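Local coordinates for protein fructosyl amine: oxygen oxidoreductase (Aspergillus fumigatus, PDB 3DJE) that oxidises fructosyl amines with molecular oxygen, as a deglycating fructosamine oxidase (amadoriase) that uses bound flavin-adenine dinucleotide, at residues 9-14 and 212-217; 235-240 and 279-284; 303-308 and 330-335. All coordinates share one frame; numbering follows the deposited sequence.

Contact 1 (9-14 and 212-217); sequences LLIVGA and RTFLCA. With FAD (flavin-adenine dinucleotide), chain C.
The phenyl ring of F214 turns its edge to strand 9-12. L10 O lies in the ring plane, 3.6 Å from F214 CD2, and L9 CB also sits near that plane, 4.4 Å from F214 CE2. I11 CG1 comes in obliquely, 4.0 Å from F214 CD2. The pair of strands belongs to the largely parallel sheet of a Rossmann-type dinucleotide-binding domain: strands 9-12 and 212-215 run at 16° to one another, in register from L9 opposite R212 to V12 opposite L215. Backbone bonds alternate along the ladder, with L10 N giving to R212 O and F214 N to L10 O, while V12 N reaches F214 O at 2.8 Å on a nearly straight path. Beyond the strands the last bond, C216 N to V12 O at 2.8 Å, bends to 143° at the hydrogen, where the two segments leave the regular sheet. L9, I11, R212 and F214 project from one face, which helices 16-27 and 373-382 cover through L25, A22, I377 and M381. V12 projects from the other face with L10, T213 and L215. V12 and L215 point the same way side by side, V12 CG1 resting 3.9 Å from L215 CD1. V12 CG1 is anti to the backbone N (chi1 177°), a setting that also brings this methyl to 3.7 Å from C2A at the adenine of FAD. G13, in the FAD pocket, is consistent with the first glycine of a GxGxxG loop. The neighbouring A14 N is hydrogen-bonded to D37 OD2, and D37 itself binds FAD. The C-terminal ends of both segments thus converge on the adenosine half of the cofactor, and A217 CA lies 3.3 Å from FAD O4B of the ribose.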
loop_
_atom_site.group_PDB
_atom_site.type_symbol
_atom_site.label_atom_id
_atom_site.label_comp_id
_atom_site.label_asym_id
_atom_site.label_seq_id
_atom_site.Cartn_x
_atom_site.Cartn_y
_atom_site.Cartn_z
ATOM N N LEU A 9 -14.536 9.820 -18.858
ATOM C CA LEU A 9 -13.412 9.041 -18.327
ATOM C C LEU A 9 -13.924 8.187 -17.182
ATOM O O LEU A 9 -14.706 8.658 -16.354
ATOM C CB LEU A 9 -12.281 9.952 -17.830
ATOM C CG LEU A 9 -11.771 11.003 -18.816
ATOM C CD1 LEU A 9 -10.666 11.814 -18.136
ATOM C CD2 LEU A 9 -11.215 10.316 -20.048
ATOM N N LEU A 10 -13.486 6.935 -17.146
ATOM C CA LEU A 10 -13.970 5.983 -16.154
ATOM C C LEU A 10 -12.803 5.436 -15.373
ATOM O O LEU A 10 -11.808 5.022 -15.973
ATOM C CB LEU A 10 -14.680 4.833 -16.855
ATOM C CG LEU A 10 -15.386 3.817 -15.959
ATOM C CD1 LEU A 10 -16.516 4.473 -15.165
ATOM C CD2 LEU A 10 -15.940 2.693 -16.821
ATOM N N ILE A 11 -12.902 5.461 -14.041
ATOM C CA ILE A 11 -11.863 4.864 -13.202
ATOM C C ILE A 11 -12.449 3.670 -12.476
ATOM O O ILE A 11 -13.472 3.808 -11.784
ATOM C CB ILE A 11 -11.305 5.855 -12.165
ATOM C CG1 ILE A 11 -10.693 7.063 -12.875
ATOM C CG2 ILE A 11 -10.282 5.169 -11.238
ATOM C CD1 ILE A 11 -10.384 8.199 -11.939
ATOM N N VAL A 12 -11.829 2.504 -12.657
ATOM C CA VAL A 12 -12.245 1.288 -11.941
ATOM C C VAL A 12 -11.416 1.158 -10.668
ATOM O O VAL A 12 -10.213 0.853 -10.722
ATOM C CB VAL A 12 -12.116 0.013 -12.821
ATOM C CG1 VAL A 12 -12.501 -1.284 -12.015
ATOM C CG2 VAL A 12 -12.975 0.130 -14.069
ATOM N N GLY A 13 -12.067 1.428 -9.539
ATOM C CA GLY A 13 -11.442 1.406 -8.222
ATOM C C GLY A 13 -11.268 2.795 -7.629
ATOM O O GLY A 13 -10.609 3.654 -8.223
ATOM N N ALA A 14 -11.844 3.017 -6.445
ATOM C CA ALA A 14 -11.695 4.273 -5.702
ATOM C C ALA A 14 -10.740 4.125 -4.507
ATOM O O ALA A 14 -10.947 4.726 -3.450
ATOM C CB ALA A 14 -13.075 4.774 -5.235
ATOM N N ARG A 212 -11.921 6.821 -22.225
ATOM C CA ARG A 212 -10.762 6.148 -21.626
ATOM C C ARG A 212 -11.200 5.515 -20.315
ATOM O O ARG A 212 -12.033 6.082 -19.607
ATOM C CB ARG A 212 -9.628 7.140 -21.305
ATOM C CG ARG A 212 -9.008 7.815 -22.535
ATOM C CD ARG A 212 -8.219 6.837 -23.381
ATOM N NE ARG A 212 -7.499 7.515 -24.457
ATOM C CZ ARG A 212 -8.054 7.909 -25.604
ATOM N NH1 ARG A 212 -9.340 7.681 -25.851
ATOM N NH2 ARG A 212 -7.315 8.534 -26.513
ATOM N N THR A 213 -10.655 4.337 -20.035
ATOM C CA THR A 213 -10.895 3.598 -18.793
ATOM C C THR A 213 -9.561 3.397 -18.093
ATOM O O THR A 213 -8.604 2.923 -18.713
ATOM C CB THR A 213 -11.540 2.216 -19.106
ATOM O OG1 THR A 213 -12.796 2.401 -19.780
ATOM C CG2 THR A 213 -11.741 1.382 -17.848
ATOM N N PHE A 214 -9.505 3.761 -16.807
ATOM C CA PHE A 214 -8.337 3.553 -15.971
ATOM C C PHE A 214 -8.620 2.367 -15.062
ATOM O O PHE A 214 -9.630 2.357 -14.372
ATOM C CB PHE A 214 -8.083 4.763 -15.075
ATOM C CG PHE A 214 -7.722 6.028 -15.822
ATOM C CD1 PHE A 214 -6.391 6.425 -15.942
ATOM C CD2 PHE A 214 -8.715 6.834 -16.372
ATOM C CE1 PHE A 214 -6.052 7.612 -16.612
ATOM C CE2 PHE A 214 -8.377 8.020 -17.052
ATOM C CZ PHE A 214 -7.040 8.400 -17.164
ATOM N N LEU A 215 -7.715 1.397 -15.051
ATOM C CA LEU A 215 -7.858 0.242 -14.179
ATOM C C LEU A 215 -6.973 0.443 -12.945
ATOM O O LEU A 215 -5.747 0.374 -13.029
ATOM C CB LEU A 215 -7.523 -1.035 -14.940
ATOM C CG LEU A 215 -7.681 -2.351 -14.168
ATOM C CD1 LEU A 215 -9.096 -2.469 -13.607
ATOM C CD2 LEU A 215 -7.359 -3.514 -15.082
ATOM N N CYS A 216 -7.632 0.702 -11.815
ATOM C CA CYS A 216 -6.963 1.016 -10.553
ATOM C C CYS A 216 -7.560 0.177 -9.424
ATOM O O CYS A 216 -7.826 0.670 -8.333
ATOM C CB CYS A 216 -7.129 2.507 -10.238
ATOM S SG CYS A 216 -6.308 3.580 -11.416
ATOM N N ALA A 217 -7.759 -1.107 -9.695
ATOM C CA ALA A 217 -8.431 -2.001 -8.764
ATOM C C ALA A 217 -7.495 -2.765 -7.805
ATOM O O ALA A 217 -7.914 -3.739 -7.160
ATOM C CB ALA A 217 -9.333 -2.968 -9.557
HETATM P PA FAD C . -6.254 -0.158 -3.157
HETATM O O1A FAD C . -6.066 1.089 -2.409
HETATM O O2A FAD C . -6.361 -1.440 -2.395
HETATM O O5B FAD C . -7.537 0.100 -4.045
HETATM C C5B FAD C . -8.145 -0.915 -4.848
HETATM C C4B FAD C . -9.614 -0.512 -5.031
HETATM O O4B FAD C . -10.098 -1.436 -6.024
HETATM C C3B FAD C . -10.370 -0.817 -3.716
HETATM O O3B FAD C . -10.981 0.369 -3.182
HETATM C C2B FAD C . -11.416 -1.842 -4.183
HETATM O O2B FAD C . -12.712 -1.652 -3.534
HETATM C C1B FAD C . -11.449 -1.599 -5.718
HETATM N N9A FAD C . -12.145 -2.760 -6.354
HETATM C C8A FAD C . -12.040 -4.072 -6.054
HETATM N N7A FAD C . -12.891 -4.768 -6.837
HETATM C C5A FAD C . -13.530 -3.891 -7.625
HETATM C C6A FAD C . -14.518 -4.011 -8.608
HETATM N N6A FAD C . -15.028 -5.227 -8.915
HETATM N N1A FAD C . -14.956 -2.897 -9.227
HETATM C C2A FAD C . -14.465 -1.690 -8.922
HETATM N N3A FAD C . -13.523 -1.539 -7.985
HETATM C C4A FAD C . -13.048 -2.625 -7.330
HETATM N N1 FAD C . 2.463 1.618 1.466
HETATM C C2 FAD C . 3.235 2.698 1.890
HETATM O O2 FAD C . 3.593 3.581 1.108
HETATM N N3 FAD C . 3.614 2.770 3.231
HETATM C C4 FAD C . 3.252 1.790 4.150
HETATM O O4 FAD C . 3.603 1.890 5.332
HETATM C C4X FAD C . 2.491 0.699 3.704
HETATM N N5 FAD C . 2.125 -0.309 4.594
HETATM C C5X FAD C . 1.225 -1.289 4.183
HETATM C C6 FAD C . 0.709 -2.160 5.138
HETATM C C7 FAD C . -0.226 -3.121 4.774
HETATM C C7M FAD C . -0.742 -4.069 5.866
HETATM C C8 FAD C . -0.672 -3.200 3.456
HETATM C C8M FAD C . -1.771 -4.220 3.072
HETATM C C9 FAD C . -0.162 -2.309 2.502
HETATM C C9A FAD C . 0.782 -1.339 2.863
HETATM N N10 FAD C . 1.323 -0.438 1.925
HETATM C C10 FAD C . 2.105 0.629 2.368
HETATM C "C1'" FAD C . 1.056 -0.603 0.490
HETATM C "C2'" FAD C . -0.111 0.294 0.071
HETATM O "O2'" FAD C . -1.154 0.239 1.069
HETATM C "C3'" FAD C . -0.640 -0.172 -1.281
HETATM O "O3'" FAD C . 0.470 -0.373 -2.180
HETATM C "C4'" FAD C . -1.576 0.858 -1.923
HETATM O "O4'" FAD C . -2.528 1.364 -0.989
HETATM C "C5'" FAD C . -2.320 0.191 -3.087
HETATM O "O5'" FAD C . -3.161 1.158 -3.738
HETATM P P FAD C . -4.115 0.708 -4.945
HETATM O O1P FAD C . -3.297 -0.005 -5.971
HETATM O O2P FAD C . -4.893 1.910 -5.308
HETATM O O3P FAD C . -5.128 -0.357 -4.293
#

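Contact 2 (235-240 and 279-284); sequences AWTLVH and DEHPGY. With FSA (1-S-(carboxymethyl)-1-thio-beta-D-fructopyranose), chain D.
W236 and H281 set their rings nearly parallel, planes at 14°, but slid so far apart that they barely overlap. The indole instead bonds to the backbone of H281: NE1 gives its hydrogen to H281 O at 2.9 Å, with the oxygen in the indole plane, although the donor stands 37° out of the carbonyl plane. The H281 ring is gripped at both nitrogens. NE2 donates within the ring plane to T237 OG1 (3.0 Å), and ND1 accepts from G283 N, which fixes the ring's rotation. T237 OG1, placed between its own backbone N and carbonyl carbon (chi1 38°), donates to D279 OD1 at 2.6 Å, from the syn side but tilted out of the carboxylate plane. D279 OD2 is engaged by R312 in a salt bridge. One residue before W236, A235 pairs with Y284 in a single antiparallel hydrogen-bonded bridge. The indole has G283 CA over the rim of one face and FSA C5 over the centre of the other, 3.6 Å from W236 CE2. E280 OE1 accepts from FSA O3 at 2.5 Å and OE2 from FSA O4 at 2.7 Å. An aromatic platform beneath a sugar, with a bidentate carboxylate on its hydroxyls, is a classic carbohydrate-binding arrangement, here the fructosyl pocket of the amadoriase.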
loop_
_atom_site.group_PDB
_atom_site.type_symbol
_atom_site.label_atom_id
_atom_site.label_comp_id
_atom_site.label_asym_id
_atom_site.label_seq_id
_atom_site.Cartn_x
_atom_site.Cartn_y
_atom_site.Cartn_z
ATOM N N ALA A 235 -1.052 -10.593 0.369
ATOM C CA ALA A 235 -1.659 -9.966 1.528
ATOM C C ALA A 235 -0.742 -9.922 2.740
ATOM O O ALA A 235 0.063 -10.841 2.965
ATOM C CB ALA A 235 -2.947 -10.674 1.879
ATOM N N TRP A 236 -0.924 -8.867 3.534
ATOM C CA TRP A 236 -0.241 -8.686 4.806
ATOM C C TRP A 236 -1.278 -8.544 5.917
ATOM O O TRP A 236 -2.492 -8.484 5.656
ATOM C CB TRP A 236 0.781 -7.525 4.743
ATOM C CG TRP A 236 1.967 -7.976 3.935
ATOM C CD1 TRP A 236 3.102 -8.578 4.416
ATOM C CD2 TRP A 236 2.097 -7.956 2.503
ATOM N NE1 TRP A 236 3.935 -8.924 3.376
ATOM C CE2 TRP A 236 3.348 -8.548 2.193
ATOM C CE3 TRP A 236 1.294 -7.469 1.453
ATOM C CZ2 TRP A 236 3.806 -8.684 0.875
ATOM C CZ3 TRP A 236 1.758 -7.600 0.134
ATOM C CH2 TRP A 236 3.014 -8.204 -0.136
ATOM N N THR A 237 -0.779 -8.516 7.149
ATOM C CA THR A 237 -1.575 -8.661 8.337
ATOM C C THR A 237 -1.342 -7.467 9.262
ATOM O O THR A 237 -0.225 -6.959 9.376
ATOM C CB THR A 237 -1.213 -9.997 9.059
ATOM O OG1 THR A 237 0.202 -10.230 8.952
ATOM C CG2 THR A 237 -1.929 -11.145 8.385
ATOM N N LEU A 238 -2.410 -7.003 9.900
ATOM C CA LEU A 238 -2.321 -5.885 10.836
ATOM C C LEU A 238 -3.297 -6.070 11.996
ATOM O O LEU A 238 -4.367 -6.689 11.839
ATOM C CB LEU A 238 -2.589 -4.547 10.114
ATOM C CG LEU A 238 -4.027 -4.238 9.656
ATOM C CD1 LEU A 238 -4.871 -3.533 10.717
ATOM C CD2 LEU A 238 -4.015 -3.412 8.349
ATOM N N VAL A 239 -2.917 -5.530 13.150
ATOM C CA VAL A 239 -3.783 -5.506 14.331
ATOM C C VAL A 239 -3.714 -4.125 14.982
ATOM O O VAL A 239 -2.773 -3.373 14.731
ATOM C CB VAL A 239 -3.388 -6.593 15.397
ATOM C CG1 VAL A 239 -3.320 -7.970 14.767
ATOM C CG2 VAL A 239 -2.070 -6.232 16.106
ATOM N N HIS A 240 -4.713 -3.808 15.802
ATOM C CA HIS A 240 -4.665 -2.663 16.717
ATOM C C HIS A 240 -4.725 -3.160 18.167
ATOM O O HIS A 240 -5.427 -4.130 18.466
ATOM C CB HIS A 240 -5.880 -1.762 16.512
ATOM C CG HIS A 240 -5.948 -1.088 15.169
ATOM N ND1 HIS A 240 -6.862 -0.094 14.895
ATOM C CD2 HIS A 240 -5.210 -1.244 14.042
ATOM C CE1 HIS A 240 -6.703 0.315 13.645
ATOM N NE2 HIS A 240 -5.699 -0.357 13.110
ATOM N N ASP A 279 3.132 -7.567 11.776
ATOM C CA ASP A 279 4.192 -8.577 11.739
ATOM C C ASP A 279 4.759 -8.652 10.327
ATOM O O ASP A 279 4.016 -8.870 9.379
ATOM C CB ASP A 279 3.669 -9.950 12.188
ATOM C CG ASP A 279 2.472 -10.455 11.356
ATOM O OD1 ASP A 279 1.464 -9.716 11.201
ATOM O OD2 ASP A 279 2.533 -11.614 10.871
ATOM N N GLU A 280 6.069 -8.479 10.177
ATOM C CA GLU A 280 6.668 -8.534 8.847
ATOM C C GLU A 280 6.914 -9.972 8.370
ATOM O O GLU A 280 7.300 -10.851 9.140
ATOM C CB GLU A 280 7.947 -7.673 8.777
ATOM C CG GLU A 280 8.624 -7.570 7.393
ATOM C CD GLU A 280 7.777 -6.906 6.283
ATOM O OE1 GLU A 280 6.731 -6.284 6.587
ATOM O OE2 GLU A 280 8.165 -7.019 5.098
ATOM N N HIS A 281 6.652 -10.183 7.089
ATOM C CA HIS A 281 6.812 -11.478 6.422
ATOM C C HIS A 281 6.673 -11.260 4.923
ATOM O O HIS A 281 6.259 -10.167 4.498
ATOM C CB HIS A 281 5.792 -12.499 6.943
ATOM C CG HIS A 281 4.366 -12.046 6.843
ATOM N ND1 HIS A 281 3.682 -11.993 5.647
ATOM C CD2 HIS A 281 3.499 -11.620 7.791
ATOM C CE1 HIS A 281 2.452 -11.566 5.864
ATOM N NE2 HIS A 281 2.309 -11.343 7.157
ATOM N N PRO A 282 7.085 -12.249 4.099
ATOM C CA PRO A 282 7.002 -12.103 2.646
ATOM C C PRO A 282 5.597 -12.138 2.000
ATOM O O PRO A 282 5.506 -12.007 0.781
ATOM C CB PRO A 282 7.879 -13.252 2.119
ATOM C CG PRO A 282 8.692 -13.694 3.319
ATOM C CD PRO A 282 7.780 -13.504 4.467
ATOM N N GLY A 283 4.548 -12.283 2.805
ATOM C CA GLY A 283 3.175 -12.171 2.313
ATOM C C GLY A 283 2.433 -13.487 2.190
ATOM O O GLY A 283 3.056 -14.560 2.156
ATOM N N TYR A 284 1.100 -13.393 2.164
ATOM C CA TYR A 284 0.209 -14.528 1.860
ATOM C C TYR A 284 -0.378 -14.368 0.464
ATOM O O TYR A 284 -0.907 -13.305 0.121
ATOM C CB TYR A 284 -0.969 -14.573 2.828
ATOM C CG TYR A 284 -0.642 -14.942 4.240
ATOM C CD1 TYR A 284 -0.666 -16.274 4.646
ATOM C CD2 TYR A 284 -0.347 -13.962 5.192
ATOM C CE1 TYR A 284 -0.370 -16.622 5.950
ATOM C CE2 TYR A 284 -0.060 -14.295 6.510
ATOM C CZ TYR A 284 -0.064 -15.636 6.881
ATOM O OH TYR A 284 0.216 -15.981 8.180
HETATM O OAB FSA D . 6.789 1.475 1.992
HETATM C CAL FSA D . 7.070 1.488 3.210
HETATM O OAA FSA D . 7.889 2.308 3.697
HETATM C CAH FSA D . 6.446 0.487 4.162
HETATM S SAK FSA D . 5.457 -0.713 3.328
HETATM C C1 FSA D . 5.058 -1.645 4.782
HETATM C C2 FSA D . 4.635 -3.075 4.419
HETATM O O2 FSA D . 3.891 -3.649 5.506
HETATM C C3 FSA D . 5.855 -3.956 4.126
HETATM O O3 FSA D . 6.641 -4.122 5.316
HETATM C C4 FSA D . 5.458 -5.308 3.526
HETATM O O4 FSA D . 6.638 -6.008 3.096
HETATM C C5 FSA D . 4.525 -5.145 2.321
HETATM O O5 FSA D . 5.223 -4.595 1.201
HETATM C C6 FSA D . 3.349 -4.261 2.708
HETATM O O6 FSA D . 3.836 -3.007 3.217
HETATM O O HOH W 1 1.992 -7.695 8.000
#

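Contact 3 (303-308 and 330-335); sequences TQIPKE and SFARIC. With FAD (flavin-adenine dinucleotide), chain C.
A332, T303 and I305 bury the most surface where the loop before helix 307-320 crosses strand 331-339. That strand belongs to the mixed sheet next to the flavin and carries the 8α-cysteinyl attachment known from the MSOX/MTOX family. The touching parts diverge by 70°. The methyl of A332 points at the loop, and its CB meets I305 CG2 at 4.1 Å. I305 CG2, anti to its carbonyl carbon, also lies 3.4 Å from R333 O, so one branch touches both side chain and backbone. The same CG2 also nears T237, while CD1 packs on V239 of the adjoining strand 232-242. T303 OG1 stands beside the backbone N (chi1 -44°), which leaves CG2 anti to that N and 3.5 Å from F331 CE1; the two side chains meet at about a right angle. A332 N gives its hydrogen to a water, 3.0 Å away, that lies between the two segments, close to T303 O. Q304 O approaches I334 CG2 at 3.5 Å, next to P306 at the N-cap position. R333 leads away and binds S46 O through NH1. Past I334, the SG of C335 is covalently bonded to FAD C8M at 1.7 Å.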
loop_
_atom_site.group_PDB
_atom_site.type_symbol
_atom_site.label_atom_id
_atom_site.label_comp_id
_atom_site.label_asym_id
_atom_site.label_seq_id
_atom_site.Cartn_x
_atom_site.Cartn_y
_atom_site.Cartn_z
ATOM N N THR A 303 -11.739 -9.697 8.228
ATOM C CA THR A 303 -11.479 -8.831 9.357
ATOM C C THR A 303 -10.949 -9.673 10.543
ATOM O O THR A 303 -11.394 -9.538 11.690
ATOM C CB THR A 303 -12.740 -7.988 9.709
ATOM O OG1 THR A 303 -13.315 -7.474 8.492
ATOM C CG2 THR A 303 -12.357 -6.822 10.558
ATOM N N GLN A 304 -9.974 -10.523 10.233
ATOM C CA GLN A 304 -9.251 -11.327 11.214
ATOM C C GLN A 304 -7.866 -11.544 10.618
ATOM O O GLN A 304 -7.622 -11.233 9.454
ATOM C CB GLN A 304 -9.900 -12.710 11.426
ATOM C CG GLN A 304 -11.336 -12.738 11.982
ATOM C CD GLN A 304 -11.495 -12.104 13.359
ATOM O OE1 GLN A 304 -10.518 -11.828 14.061
ATOM N NE2 GLN A 304 -12.743 -11.857 13.751
ATOM N N ILE A 305 -6.952 -12.077 11.418
ATOM C CA ILE A 305 -5.672 -12.523 10.881
ATOM C C ILE A 305 -5.439 -13.990 11.268
ATOM O O ILE A 305 -6.045 -14.453 12.229
ATOM C CB ILE A 305 -4.497 -11.632 11.350
ATOM C CG1 ILE A 305 -4.366 -11.625 12.880
ATOM C CG2 ILE A 305 -4.679 -10.198 10.817
ATOM C CD1 ILE A 305 -3.075 -11.000 13.366
ATOM N N PRO A 306 -4.579 -14.705 10.518
ATOM C CA PRO A 306 -4.220 -16.081 10.922
ATOM C C PRO A 306 -3.631 -16.116 12.326
ATOM O O PRO A 306 -2.928 -15.184 12.723
ATOM C CB PRO A 306 -3.148 -16.473 9.899
ATOM C CG PRO A 306 -3.470 -15.635 8.682
ATOM C CD PRO A 306 -3.893 -14.319 9.271
ATOM N N LYS A 307 -3.893 -17.192 13.072
ATOM C CA LYS A 307 -3.336 -17.313 14.414
ATOM C C LYS A 307 -1.808 -17.254 14.419
ATOM O O LYS A 307 -1.221 -16.695 15.342
ATOM C CB LYS A 307 -3.858 -18.574 15.115
ATOM C CG LYS A 307 -5.314 -18.452 15.563
ATOM C CD LYS A 307 -5.445 -17.926 16.989
ATOM C CE LYS A 307 -5.399 -19.067 18.007
ATOM N NZ LYS A 307 -5.669 -18.612 19.406
ATOM N N GLU A 308 -1.170 -17.801 13.384
ATOM C CA GLU A 308 0.288 -17.749 13.283
ATOM C C GLU A 308 0.778 -16.295 13.201
ATOM O O GLU A 308 1.840 -15.960 13.750
ATOM C CB GLU A 308 0.802 -18.590 12.113
ATOM C CG GLU A 308 0.299 -18.154 10.749
ATOM C CD GLU A 308 1.108 -18.722 9.601
ATOM O OE1 GLU A 308 2.243 -19.224 9.840
ATOM O OE2 GLU A 308 0.605 -18.660 8.459
ATOM N N SER A 330 -7.888 -5.065 19.510
ATOM C CA SER A 330 -9.178 -4.377 19.369
ATOM C C SER A 330 -9.688 -4.424 17.925
ATOM O O SER A 330 -10.865 -4.149 17.668
ATOM C CB SER A 330 -9.059 -2.926 19.811
ATOM O OG SER A 330 -8.071 -2.277 19.033
ATOM N N PHE A 331 -8.787 -4.742 16.992
ATOM C CA PHE A 331 -9.099 -4.818 15.565
ATOM C C PHE A 331 -8.007 -5.639 14.887
ATOM O O PHE A 331 -6.852 -5.612 15.314
ATOM C CB PHE A 331 -9.175 -3.404 14.954
ATOM C CG PHE A 331 -9.470 -3.395 13.467
ATOM C CD1 PHE A 331 -10.725 -3.749 12.994
ATOM C CD2 PHE A 331 -8.481 -3.032 12.549
ATOM C CE1 PHE A 331 -11.013 -3.754 11.611
ATOM C CE2 PHE A 331 -8.747 -3.036 11.180
ATOM C CZ PHE A 331 -10.011 -3.397 10.707
ATOM N N ALA A 332 -8.389 -6.366 13.842
ATOM C CA ALA A 332 -7.443 -7.128 13.022
ATOM C C ALA A 332 -7.980 -7.322 11.619
ATOM O O ALA A 332 -9.182 -7.553 11.429
ATOM C CB ALA A 332 -7.153 -8.494 13.657
ATOM N N ARG A 333 -7.095 -7.251 10.629
ATOM C CA ARG A 333 -7.491 -7.580 9.265
ATOM C C ARG A 333 -6.328 -7.971 8.378
ATOM O O ARG A 333 -5.168 -7.667 8.669
ATOM C CB ARG A 333 -8.262 -6.434 8.600
ATOM C CG ARG A 333 -7.401 -5.303 8.022
ATOM C CD ARG A 333 -8.318 -4.479 7.165
ATOM N NE ARG A 333 -7.750 -3.252 6.586
ATOM C CZ ARG A 333 -7.533 -3.089 5.281
ATOM N NH1 ARG A 333 -7.095 -1.926 4.825
ATOM N NH2 ARG A 333 -7.762 -4.087 4.428
ATOM N N ILE A 334 -6.668 -8.639 7.286
ATOM C CA ILE A 334 -5.721 -8.807 6.181
ATOM C C ILE A 334 -5.877 -7.637 5.184
ATOM O O ILE A 334 -6.953 -7.017 5.073
ATOM C CB ILE A 334 -5.853 -10.182 5.506
ATOM C CG1 ILE A 334 -7.201 -10.321 4.786
ATOM C CG2 ILE A 334 -5.670 -11.308 6.581
ATOM C CD1 ILE A 334 -7.345 -11.636 3.987
ATOM N N CYS A 335 -4.790 -7.348 4.481
ATOM C CA CYS A 335 -4.681 -6.169 3.648
ATOM C C CYS A 335 -3.934 -6.583 2.381
ATOM O O CYS A 335 -2.839 -7.158 2.470
ATOM C CB CYS A 335 -3.869 -5.144 4.448
ATOM S SG CYS A 335 -3.301 -3.691 3.564
HETATM P PA FAD C . -6.254 -0.158 -3.157
HETATM O O1A FAD C . -6.066 1.089 -2.409
HETATM O O2A FAD C . -6.361 -1.440 -2.395
HETATM O O5B FAD C . -7.537 0.100 -4.045
HETATM C C5B FAD C . -8.145 -0.915 -4.848
HETATM C C4B FAD C . -9.614 -0.512 -5.031
HETATM O O4B FAD C . -10.098 -1.436 -6.024
HETATM C C3B FAD C . -10.370 -0.817 -3.716
HETATM O O3B FAD C . -10.981 0.369 -3.182
HETATM C C2B FAD C . -11.416 -1.842 -4.183
HETATM O O2B FAD C . -12.712 -1.652 -3.534
HETATM C C1B FAD C . -11.449 -1.599 -5.718
HETATM N N9A FAD C . -12.145 -2.760 -6.354
HETATM C C8A FAD C . -12.040 -4.072 -6.054
HETATM N N7A FAD C . -12.891 -4.768 -6.837
HETATM C C5A FAD C . -13.530 -3.891 -7.625
HETATM C C6A FAD C . -14.518 -4.011 -8.608
HETATM N N6A FAD C . -15.028 -5.227 -8.915
HETATM N N1A FAD C . -14.956 -2.897 -9.227
HETATM C C2A FAD C . -14.465 -1.690 -8.922
HETATM N N3A FAD C . -13.523 -1.539 -7.985
HETATM C C4A FAD C . -13.048 -2.625 -7.330
HETATM N N1 FAD C . 2.463 1.618 1.466
HETATM C C2 FAD C . 3.235 2.698 1.890
HETATM O O2 FAD C . 3.593 3.581 1.108
HETATM N N3 FAD C . 3.614 2.770 3.231
HETATM C C4 FAD C . 3.252 1.790 4.150
HETATM O O4 FAD C . 3.603 1.890 5.332
HETATM C C4X FAD C . 2.491 0.699 3.704
HETATM N N5 FAD C . 2.125 -0.309 4.594
HETATM C C5X FAD C . 1.225 -1.289 4.183
HETATM C C6 FAD C . 0.709 -2.160 5.138
HETATM C C7 FAD C . -0.226 -3.121 4.774
HETATM C C7M FAD C . -0.742 -4.069 5.866
HETATM C C8 FAD C . -0.672 -3.200 3.456
HETATM C C8M FAD C . -1.771 -4.220 3.072
HETATM C C9 FAD C . -0.162 -2.309 2.502
HETATM C C9A FAD C . 0.782 -1.339 2.863
HETATM N N10 FAD C . 1.323 -0.438 1.925
HETATM C C10 FAD C . 2.105 0.629 2.368
HETATM C "C1'" FAD C . 1.056 -0.603 0.490
HETATM C "C2'" FAD C . -0.111 0.294 0.071
HETATM O "O2'" FAD C . -1.154 0.239 1.069
HETATM C "C3'" FAD C . -0.640 -0.172 -1.281
HETATM O "O3'" FAD C . 0.470 -0.373 -2.180
HETATM C "C4'" FAD C . -1.576 0.858 -1.923
HETATM O "O4'" FAD C . -2.528 1.364 -0.989
HETATM C "C5'" FAD C . -2.320 0.191 -3.087
HETATM O "O5'" FAD C . -3.161 1.158 -3.738
HETATM P P FAD C . -4.115 0.708 -4.945
HETATM O O1P FAD C . -3.297 -0.005 -5.971
HETATM O O2P FAD C . -4.893 1.910 -5.308
HETATM O O3P FAD C . -5.128 -0.357 -4.293
HETATM O O HOH W 2 -11.158 -7.383 13.800
#

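How the contacts relate
Along the chain the three contacts come in series, none nesting in or crossing another. Contact 1 closes the longest loop, bringing strand 9-12 beside strand 212-215 after 197 intervening residues. The chain then enters strand 232-242, and contact 2 closes a loop of 38 residues against the strand region 274-289. Contact 3 closes the shortest, 21 residues that hold most of helix 307-320. Contacts 2 and 3 have centres about 9 Å apart and touch: their strands are antiparallel neighbours, with W236 N 2.8 Å from C335 O. Contact 1 lies about 27 and about 29 Å from contacts 2 and 3, centre to centre, but FAD spans the gap, from its adenosine at contact 1 to its flavin at contact 3.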